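Local coordinates for protein HP0958 (Helicobacter pylori, PDB 3NA7) that probably acts as a chaperone and post-transcriptional regulator in flagellar biogenesis, pairing a long antiparallel coiled-coil hairpin with a zinc-ribbon domain, at residues I76-I79 / Q80-S84; K126-D129 / L130-E133; V148-E151 / V152-K156; R207-D210 / K211-T214. All blocks are in the same frame, centred on the assembly; numbering follows the deposited sequence.

Contact 1 of 4, residues I76-I79 / Q80-S84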
loop_
_atom_site.group_PDB
_atom_site.type_symbol
_atom_site.label_atom_id
_atom_site.label_comp_id
_atom_site.label_asym_id
_atom_site.label_seq_id
_atom_site.Cartn_x
_atom_site.Cartn_y
_atom_site.Cartn_z
ATOM N N ILE A 76 -38.279 26.143 -31.598
ATOM C CA ILE A 76 -38.853 25.547 -32.812
ATOM C C ILE A 76 -40.361 25.826 -32.890
ATOM O O ILE A 76 -40.826 26.434 -33.863
ATOM C CB ILE A 76 -38.503 24.051 -32.937
ATOM C CG1 ILE A 76 -36.970 23.895 -33.087
ATOM C CG2 ILE A 76 -39.211 23.445 -34.139
ATOM C CD1 ILE A 76 -36.411 22.452 -32.974
ATOM N N ALA A 77 -41.100 25.414 -31.855
ATOM C CA ALA A 77 -42.531 25.706 -31.717
ATOM C C ALA A 77 -42.854 27.182 -31.991
ATOM O O ALA A 77 -43.770 27.516 -32.759
ATOM C CB ALA A 77 -43.020 25.297 -30.332
ATOM N N SER A 78 -42.088 28.073 -31.372
ATOM C CA SER A 78 -42.314 29.496 -31.574
ATOM C C SER A 78 -42.067 29.953 -33.026
ATOM O O SER A 78 -42.750 30.845 -33.518
ATOM C CB SER A 78 -41.473 30.316 -30.612
ATOM O OG SER A 78 -41.403 31.649 -31.082
ATOM N N ILE A 79 -41.082 29.354 -33.696
ATOM C CA ILE A 79 -40.801 29.686 -35.094
ATOM C C ILE A 79 -41.916 29.202 -36.005
ATOM O O ILE A 79 -42.306 29.902 -36.930
ATOM C CB ILE A 79 -39.450 29.104 -35.587
ATOM C CG1 ILE A 79 -38.284 29.790 -34.880
ATOM C CG2 ILE A 79 -39.315 29.261 -37.118
ATOM C CD1 ILE A 79 -36.951 29.080 -35.041
ATOM N N GLN A 80 -42.410 28.002 -35.745
ATOM C CA GLN A 80 -43.470 27.394 -36.536
ATOM C C GLN A 80 -44.768 28.171 -36.396
ATOM O O GLN A 80 -45.475 28.395 -37.388
ATOM C CB GLN A 80 -43.667 25.933 -36.136
ATOM C CG GLN A 80 -42.467 25.083 -36.533
ATOM C CD GLN A 80 -42.543 23.649 -36.091
ATOM O OE1 GLN A 80 -43.434 23.244 -35.342
ATOM N NE2 GLN A 80 -41.592 22.861 -36.552
ATOM N N LYS A 81 -45.074 28.594 -35.170
ATOM C CA LYS A 81 -46.262 29.403 -34.935
ATOM C C LYS A 81 -46.188 30.666 -35.786
ATOM O O LYS A 81 -47.161 31.027 -36.439
ATOM C CB LYS A 81 -46.422 29.738 -33.446
ATOM C CG LYS A 81 -47.777 30.360 -33.076
ATOM C CD LYS A 81 -47.984 30.330 -31.553
ATOM C CE LYS A 81 -49.236 31.076 -31.118
ATOM N NZ LYS A 81 -49.220 32.495 -31.579
ATOM N N LYS A 82 -45.025 31.319 -35.801
ATOM C CA LYS A 82 -44.793 32.508 -36.637
ATOM C C LYS A 82 -44.981 32.265 -38.126
ATOM O O LYS A 82 -45.434 33.162 -38.849
ATOM C CB LYS A 82 -43.406 33.095 -36.375
ATOM C CG LYS A 82 -43.398 34.185 -35.310
ATOM C CD LYS A 82 -42.078 34.234 -34.538
ATOM C CE LYS A 82 -42.132 35.292 -33.437
ATOM N NZ LYS A 82 -41.506 34.799 -32.169
ATOM N N MET A 83 -44.639 31.062 -38.584
ATOM C CA MET A 83 -44.814 30.703 -39.989
ATOM C C MET A 83 -46.300 30.612 -40.318
ATOM O O MET A 83 -46.710 30.963 -41.419
ATOM C CB MET A 83 -44.123 29.375 -40.354
ATOM C CG MET A 83 -42.703 29.198 -39.822
ATOM S SD MET A 83 -41.659 27.876 -40.509
ATOM C CE MET A 83 -42.788 26.529 -40.824
ATOM N N SER A 84 -47.101 30.138 -39.366
ATOM C CA SER A 84 -48.539 29.979 -39.604
ATOM C C SER A 84 -49.260 31.322 -39.825
ATOM O O SER A 84 -50.105 31.441 -40.708
ATOM C CB SER A 84 -49.193 29.169 -38.481
ATOM O OG SER A 84 -49.226 29.893 -37.270
#

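Contact 2 of 4, residues K126-D129 / L130-E133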
loop_
_atom_site.group_PDB
_atom_site.type_symbol
_atom_site.label_atom_id
_atom_site.label_comp_id
_atom_site.label_asym_id
_atom_site.label_seq_id
_atom_site.Cartn_x
_atom_site.Cartn_y
_atom_site.Cartn_z
ATOM N N LYS A 126 -19.427 -1.676 -15.452
ATOM C CA LYS A 126 -18.161 -1.856 -14.751
ATOM C C LYS A 126 -18.391 -2.050 -13.251
ATOM O O LYS A 126 -17.735 -2.877 -12.630
ATOM C CB LYS A 126 -17.197 -0.692 -15.009
ATOM C CG LYS A 126 -15.891 -0.750 -14.215
ATOM C CD LYS A 126 -15.051 -1.966 -14.657
ATOM C CE LYS A 126 -13.678 -1.968 -14.014
ATOM N NZ LYS A 126 -12.934 -3.145 -14.494
ATOM N N GLN A 127 -19.332 -1.299 -12.694
ATOM C CA GLN A 127 -19.730 -1.476 -11.306
ATOM C C GLN A 127 -20.222 -2.909 -11.013
ATOM O O GLN A 127 -19.863 -3.480 -9.966
ATOM C CB GLN A 127 -20.803 -0.473 -10.917
ATOM C CG GLN A 127 -20.301 0.966 -10.808
ATOM C CD GLN A 127 -21.418 1.909 -10.444
ATOM O OE1 GLN A 127 -22.514 1.822 -11.001
ATOM N NE2 GLN A 127 -21.186 2.764 -9.445
ATOM N N GLU A 128 -21.054 -3.461 -11.903
ATOM C CA GLU A 128 -21.577 -4.841 -11.744
ATOM C C GLU A 128 -20.425 -5.846 -11.783
ATOM O O GLU A 128 -20.349 -6.731 -10.937
ATOM C CB GLU A 128 -22.650 -5.206 -12.778
ATOM C CG GLU A 128 -23.899 -4.287 -12.793
ATOM C CD GLU A 128 -24.838 -4.466 -11.586
ATOM O OE1 GLU A 128 -24.671 -5.425 -10.779
ATOM O OE2 GLU A 128 -25.765 -3.636 -11.469
ATOM N N ASP A 129 -19.509 -5.674 -12.735
ATOM C CA ASP A 129 -18.250 -6.434 -12.756
ATOM C C ASP A 129 -17.497 -6.454 -11.435
ATOM O O ASP A 129 -17.237 -7.517 -10.875
ATOM C CB ASP A 129 -17.298 -5.841 -13.778
ATOM C CG ASP A 129 -17.164 -6.682 -14.987
ATOM O OD1 ASP A 129 -16.547 -7.781 -14.859
ATOM O OD2 ASP A 129 -17.640 -6.219 -16.060
ATOM N N LEU A 130 -17.102 -5.270 -10.986
ATOM C CA LEU A 130 -16.389 -5.095 -9.742
ATOM C C LEU A 130 -17.115 -5.777 -8.557
ATOM O O LEU A 130 -16.481 -6.358 -7.681
ATOM C CB LEU A 130 -16.215 -3.594 -9.448
ATOM C CG LEU A 130 -15.273 -2.815 -10.388
ATOM C CD1 LEU A 130 -15.487 -1.278 -10.216
ATOM C CD2 LEU A 130 -13.805 -3.226 -10.188
ATOM N N LYS A 131 -18.437 -5.677 -8.548
ATOM C CA LYS A 131 -19.268 -6.232 -7.479
ATOM C C LYS A 131 -19.121 -7.749 -7.488
ATOM O O LYS A 131 -18.863 -8.342 -6.471
ATOM C CB LYS A 131 -20.734 -5.789 -7.672
ATOM C CG LYS A 131 -21.664 -6.035 -6.509
ATOM C CD LYS A 131 -23.064 -5.430 -6.776
ATOM C CE LYS A 131 -23.745 -6.159 -7.908
ATOM N NZ LYS A 131 -25.166 -5.809 -8.037
ATOM N N LYS A 132 -19.233 -8.375 -8.650
ATOM C CA LYS A 132 -18.919 -9.795 -8.740
ATOM C C LYS A 132 -17.492 -10.149 -8.287
ATOM O O LYS A 132 -17.279 -11.145 -7.613
ATOM C CB LYS A 132 -19.201 -10.322 -10.148
ATOM C CG LYS A 132 -20.684 -10.457 -10.441
ATOM C CD LYS A 132 -20.935 -11.349 -11.656
ATOM C CE LYS A 132 -22.218 -10.952 -12.371
ATOM N NZ LYS A 132 -22.609 -11.958 -13.395
ATOM N N GLU A 133 -16.513 -9.341 -8.652
ATOM C CA GLU A 133 -15.146 -9.628 -8.224
ATOM C C GLU A 133 -15.010 -9.524 -6.709
ATOM O O GLU A 133 -14.376 -10.388 -6.085
ATOM C CB GLU A 133 -14.134 -8.743 -8.945
ATOM C CG GLU A 133 -13.897 -9.208 -10.373
ATOM C CD GLU A 133 -13.290 -8.126 -11.268
ATOM O OE1 GLU A 133 -13.042 -7.011 -10.783
ATOM O OE2 GLU A 133 -13.052 -8.408 -12.462
#

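Contact 3 of 4, residues V148-E151 / V152-K156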
loop_
_atom_site.group_PDB
_atom_site.type_symbol
_atom_site.label_atom_id
_atom_site.label_comp_id
_atom_site.label_asym_id
_atom_site.label_seq_id
_atom_site.Cartn_x
_atom_site.Cartn_y
_atom_site.Cartn_z
ATOM N N VAL A 148 -4.689 -19.482 8.055
ATOM C CA VAL A 148 -3.735 -18.396 8.168
ATOM C C VAL A 148 -3.587 -17.976 9.632
ATOM O O VAL A 148 -2.462 -17.870 10.135
ATOM C CB VAL A 148 -4.130 -17.197 7.293
ATOM C CG1 VAL A 148 -3.404 -15.901 7.767
ATOM C CG2 VAL A 148 -3.843 -17.501 5.851
ATOM N N GLU A 149 -4.717 -17.773 10.312
ATOM C CA GLU A 149 -4.710 -17.272 11.692
ATOM C C GLU A 149 -4.195 -18.291 12.731
ATOM O O GLU A 149 -3.609 -17.904 13.749
ATOM C CB GLU A 149 -6.068 -16.646 12.061
ATOM C CG GLU A 149 -6.440 -15.504 11.083
ATOM C CD GLU A 149 -7.532 -14.546 11.575
ATOM O OE1 GLU A 149 -8.633 -15.010 11.979
ATOM O OE2 GLU A 149 -7.290 -13.313 11.517
ATOM N N ASN A 150 -4.385 -19.575 12.440
ATOM C CA ASN A 150 -3.827 -20.665 13.238
ATOM C C ASN A 150 -2.318 -20.730 13.073
ATOM O O ASN A 150 -1.583 -20.866 14.055
ATOM C CB ASN A 150 -4.454 -22.004 12.821
ATOM C CG ASN A 150 -3.878 -23.190 13.585
ATOM O OD1 ASN A 150 -3.811 -23.196 14.830
ATOM N ND2 ASN A 150 -3.464 -24.213 12.839
ATOM N N GLU A 151 -1.874 -20.625 11.817
ATOM C CA GLU A 151 -0.457 -20.581 11.455
ATOM C C GLU A 151 0.269 -19.433 12.133
ATOM O O GLU A 151 1.367 -19.609 12.640
ATOM C CB GLU A 151 -0.299 -20.434 9.936
ATOM C CG GLU A 151 -0.638 -21.699 9.141
ATOM C CD GLU A 151 0.576 -22.550 8.813
ATOM O OE1 GLU A 151 0.751 -22.877 7.610
ATOM O OE2 GLU A 151 1.347 -22.883 9.746
ATOM N N VAL A 152 -0.344 -18.255 12.099
ATOM C CA VAL A 152 0.190 -17.069 12.734
ATOM C C VAL A 152 0.256 -17.258 14.263
ATOM O O VAL A 152 1.272 -16.954 14.875
ATOM C CB VAL A 152 -0.616 -15.797 12.323
ATOM C CG1 VAL A 152 -0.249 -14.588 13.160
ATOM C CG2 VAL A 152 -0.386 -15.461 10.838
ATOM N N LYS A 153 -0.806 -17.785 14.864
ATOM C CA LYS A 153 -0.805 -18.061 16.303
ATOM C C LYS A 153 0.360 -18.985 16.741
ATOM O O LYS A 153 1.059 -18.686 17.712
ATOM C CB LYS A 153 -2.155 -18.618 16.742
ATOM C CG LYS A 153 -2.322 -18.745 18.275
ATOM C CD LYS A 153 -3.705 -19.285 18.633
ATOM C CE LYS A 153 -3.907 -20.732 18.156
ATOM N NZ LYS A 153 -3.251 -21.693 19.085
ATOM N N ASN A 154 0.578 -20.082 16.013
ATOM C CA ASN A 154 1.723 -20.976 16.261
ATOM C C ASN A 154 3.069 -20.271 16.174
ATOM O O ASN A 154 3.987 -20.606 16.916
ATOM C CB ASN A 154 1.735 -22.144 15.284
ATOM C CG ASN A 154 0.634 -23.142 15.551
ATOM O OD1 ASN A 154 0.294 -23.414 16.697
ATOM N ND2 ASN A 154 0.069 -23.701 14.479
ATOM N N ILE A 155 3.184 -19.319 15.249
ATOM C CA ILE A 155 4.398 -18.535 15.105
ATOM C C ILE A 155 4.591 -17.569 16.297
ATOM O O ILE A 155 5.712 -17.421 16.804
ATOM C CB ILE A 155 4.453 -17.787 13.750
ATOM C CG1 ILE A 155 4.568 -18.777 12.584
ATOM C CG2 ILE A 155 5.673 -16.867 13.696
ATOM C CD1 ILE A 155 4.255 -18.150 11.229
ATOM N N LYS A 156 3.508 -16.937 16.750
ATOM C CA LYS A 156 3.561 -16.089 17.951
ATOM C C LYS A 156 4.055 -16.864 19.175
ATOM O O LYS A 156 4.953 -16.408 19.891
ATOM C CB LYS A 156 2.194 -15.486 18.242
ATOM C CG LYS A 156 1.617 -14.660 17.097
ATOM C CD LYS A 156 1.913 -13.202 17.203
ATOM C CE LYS A 156 0.950 -12.434 16.290
ATOM N NZ LYS A 156 1.355 -11.023 16.089
#

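Contact 4 of 4, residues R207-D210 / K211-T214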
loop_
_atom_site.group_PDB
_atom_site.type_symbol
_atom_site.label_atom_id
_atom_site.label_comp_id
_atom_site.label_asym_id
_atom_site.label_seq_id
_atom_site.Cartn_x
_atom_site.Cartn_y
_atom_site.Cartn_z
ATOM N N ARG A 207 37.512 0.437 6.914
ATOM C CA ARG A 207 38.680 -0.391 7.233
ATOM C C ARG A 207 39.202 -0.093 8.636
ATOM O O ARG A 207 39.338 1.064 9.018
ATOM C CB ARG A 207 39.787 -0.164 6.197
ATOM C CG ARG A 207 40.674 -1.379 5.945
ATOM C CD ARG A 207 40.126 -2.252 4.788
ATOM N NE ARG A 207 40.916 -2.202 3.547
ATOM C CZ ARG A 207 42.247 -2.273 3.468
ATOM N NH1 ARG A 207 42.997 -2.395 4.562
ATOM N NH2 ARG A 207 42.843 -2.227 2.279
ATOM N N LEU A 208 39.481 -1.137 9.406
ATOM C CA LEU A 208 39.999 -0.969 10.769
ATOM C C LEU A 208 41.506 -0.828 10.697
ATOM O O LEU A 208 42.135 -1.523 9.907
ATOM C CB LEU A 208 39.623 -2.180 11.624
ATOM C CG LEU A 208 38.108 -2.413 11.777
ATOM C CD1 LEU A 208 37.748 -3.890 12.004
ATOM C CD2 LEU A 208 37.562 -1.537 12.890
ATOM N N ASN A 209 42.085 0.069 11.498
ATOM C CA ASN A 209 43.538 0.252 11.488
ATOM C C ASN A 209 44.264 -0.935 12.126
ATOM O O ASN A 209 43.643 -1.815 12.733
ATOM C CB ASN A 209 43.975 1.609 12.071
ATOM C CG ASN A 209 43.811 1.703 13.599
ATOM O OD1 ASN A 209 43.558 0.709 14.290
ATOM N ND2 ASN A 209 43.968 2.912 14.126
ATOM N N ASP A 210 45.575 -0.971 11.964
ATOM C CA ASP A 210 46.333 -2.140 12.371
ATOM C C ASP A 210 46.160 -2.418 13.855
ATOM O O ASP A 210 45.927 -3.560 14.250
ATOM C CB ASP A 210 47.809 -1.986 11.985
ATOM C CG ASP A 210 48.042 -2.162 10.489
ATOM O OD1 ASP A 210 47.187 -2.790 9.807
ATOM O OD2 ASP A 210 49.085 -1.683 10.003
ATOM N N LYS A 211 46.244 -1.361 14.657
ATOM C CA LYS A 211 46.135 -1.464 16.114
ATOM C C LYS A 211 44.853 -2.171 16.562
ATOM O O LYS A 211 44.885 -3.038 17.432
ATOM C CB LYS A 211 46.211 -0.070 16.736
ATOM C CG LYS A 211 46.746 -0.033 18.155
ATOM C CD LYS A 211 46.490 1.331 18.778
ATOM C CE LYS A 211 47.475 1.624 19.902
ATOM N NZ LYS A 211 47.303 0.703 21.063
ATOM N N ILE A 212 43.728 -1.812 15.948
ATOM C CA ILE A 212 42.425 -2.333 16.363
ATOM C C ILE A 212 42.194 -3.756 15.852
ATOM O O ILE A 212 41.710 -4.626 16.598
ATOM C CB ILE A 212 41.275 -1.353 15.987
ATOM C CG1 ILE A 212 41.205 -0.225 17.027
ATOM C CG2 ILE A 212 39.922 -2.073 15.898
ATOM C CD1 ILE A 212 41.076 1.181 16.432
ATOM N N TYR A 213 42.556 -4.006 14.596
ATOM C CA TYR A 213 42.388 -5.343 14.032
ATOM C C TYR A 213 43.179 -6.369 14.845
ATOM O O TYR A 213 42.723 -7.491 15.062
ATOM C CB TYR A 213 42.778 -5.374 12.544
ATOM C CG TYR A 213 42.728 -6.756 11.916
ATOM C CD1 TYR A 213 43.845 -7.599 11.948
ATOM C CD2 TYR A 213 41.571 -7.224 11.296
ATOM C CE1 TYR A 213 43.810 -8.869 11.378
ATOM C CE2 TYR A 213 41.527 -8.490 10.718
ATOM C CZ TYR A 213 42.648 -9.308 10.764
ATOM O OH TYR A 213 42.620 -10.561 10.198
ATOM N N THR A 214 44.359 -5.966 15.302
ATOM C CA THR A 214 45.220 -6.835 16.099
ATOM C C THR A 214 44.574 -7.060 17.462
ATOM O O THR A 214 44.507 -8.193 17.935
ATOM C CB THR A 214 46.640 -6.251 16.249
ATOM O OG1 THR A 214 47.116 -5.821 14.968
ATOM C CG2 THR A 214 47.595 -7.289 16.797
#

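Contact 1 of 4, residues I76-I79 / Q80-S84
Ile76 and Gln80 open this helical turn side by side, pointing the same way: CG2 of Ile76 lies 3.4 Å from NE2 of Gln80, so the methyl branch packs against the end of the amide. With CG1 beside the backbone N (chi1 -64°), the CG2 branch is left anti to that N, alongside the extended glutamine chain. The one apolar pair is loose, with CG2 of Ile79 4.3 Å from CG of Met83. Among the polar side chains, Lys82 runs back along the helix and its NZ makes a weak hydrogen bond of 3.3 Å to OG of Ser78; a short hydroxyl and a long flexible amine suit this outward flank. Backbone bonds carry the turn itself: N of Gln80 donates to O of Ile76 at 2.9 Å, and N of Lys81 does the same to O of Ala77. N of Met83 reaches O of Ile79 at 3.1 Å over a more bent path. The stretch belongs to helix 24-85 close to its C-terminal end. Ile76, Ile79 and Met83 face helix 91-171, touching Ala102, Glu98 and Leu92 among others, while Gln80 NE2 bonds to Glu99 across the hairpin.

Contact 2 of 4, residues K126-D129 / L130-E133
Glu128 and Lys131 meet because both chains fold toward one another. The glutamate bends at its second torsion (chi2 -72°), while the lysine leaves with CG anti to the backbone N and then turns at chi3 (67°). The two side chains consequently lie side by side, and NZ of Lys131 reaches OE1 of Glu128 at 2.8 Å in a salt bridge. The amine meets the carboxylate oxygen on its syn side, 22° out of the carboxylate plane. Three residues apart on an exposed face, an acid and a base of this length can close the bridge within one turn of helix.

On another flank, the aliphatic part of Lys126 slants across Leu130, with CE 4.0 Å from CD2. Here the long methylene chain of the lysine covers a buried leucine, while NZ of Lys126 lies 5.4 Å from OE1 of Glu133, too far for contact but perhaps near enough for a weak long-range attraction. Glu133 is itself paired with Lys44 on the facing helix, which may offset the like charge of Asp129, whose OD1 is 4.3 Å from OE2 of Glu133.

The backbone bonds are regular: N of Leu130 donates almost straight to O of Lys126 at 3.0 Å, and N of Lys132 reaches O of Glu128 at the same length. Leu130 packs on Ile48 and Leu51 of helix 24-85, and Gln127 bonds there to Lys55. A leucine facing inward, with charged residues flanking it and outside, is characteristic of a coiled coil, here the antiparallel one made by the two arms of the hairpin.

Contact 3 of 4, residues V148-E151 / V152-K156
Val148 and Val152 form part of the apolar stripe that helix 91-171 presents to its partner in the antiparallel coiled-coil hairpin. Four residues apart, they fall on one face of the helix, and CG1 of Val148 approaches CG2 of Val152 to 4.3 Å. With CG1 anti to the backbone N (chi1 169°), CG2 of Val152 falls beside that N, which brings this methyl back over the preceding turn to 3.3 Å from O of Val148. Short branched side chains suit a seam where a second helix lies close by. Ile155 makes a similar approach one turn further on: its CG1 is 3.3 Å from O of Glu151, so the apolar chain begins by lying against the backbone before continuing toward the facing helix.

The polar flank is more loosely joined. The amides of Asn150 and Asn154 are turned 72° against each other, and ND2 of Asn154 stays 3.9 Å from both OD1 and ND2 of Asn150. ND2 of Asn154 also lies near the backbone O of Asn150, but the angle is too poor for a bond. That carbonyl accepts instead from N of Asn154 at 3.0 Å, as part of the helix ladder. N of Val152 likewise donates to O of Val148 at 2.9 Å, whereas N of Ile155 makes a longer bond of 3.2 Å to O of Glu151.

Across the hairpin, helix 24-85 covers the apolar side: Val148 touches Arg31, Val152 rests on Ile27, and Ile155 reaches Leu26 and Ile27. Glu151 adds a weak, long ion pair with Lys30 of the same helix.

Contact 4 of 4, residues R207-D210 / K211-T214
Asn209 caps helix 210-218, and its side chain reaches forward to the first turn, at Ile212. From CB, CG is placed between the backbone N and the carbonyl carbon (chi1 72°), which swings the amide toward the helix; CG then lies 4.0 Å from CD1 of Ile212. At the tip, OD1 accepts from N of Ile212 at 3.0 Å, the donor lying nearly in line with the side-chain carbonyl. The same oxygen is 3.3 Å from CD1 of Ile212. Asparagine suits the N-cap because its short amide can accept from a first-turn N-H for which no preceding helical turn supplies a carbonyl; N of Ile212 otherwise has a weak bond to O of Asn209. That backbone O also accepts from N of Tyr213 at 3.1 Å. Next to the cap, Leu208 and Ile212 cross at about a right angle, CD2 to CG2 at 3.9 Å, and both rest on Pro226 beside the zinc-binding cysteines. O of Asp210 takes two bonds from Thr214, from N and, at 2.7 Å, from OG1, arriving from opposite faces of the carbonyl plane. Chemically, the side-chain cap gives Ile212 N an acceptor, and the Thr214 hydroxyl finds one in a carbonyl already used by the helix.

Overall arrangement
The four contacts follow one another along the chain and none touches another. Contacts 1, 2 and 3 mark the coiled-coil hairpin: contact 1 lies on helix 24-85 near the turn, with the side chain of Met83 about 6 Å from a magnesium ion, while contacts 2 and 3 share helix 91-171, their centres about 33 Å apart. The centres of contacts 1 and 3 are about 81 Å apart, on opposite sides of the chain's centre, a separation that spans much of the hairpin. Contact 4 belongs to the zinc ribbon, about 104 Å from contact 1 between centres; there the side chain of Leu208 is about 6 Å from the zinc ion held by Cys201, Cys204, Cys225 and Cys228.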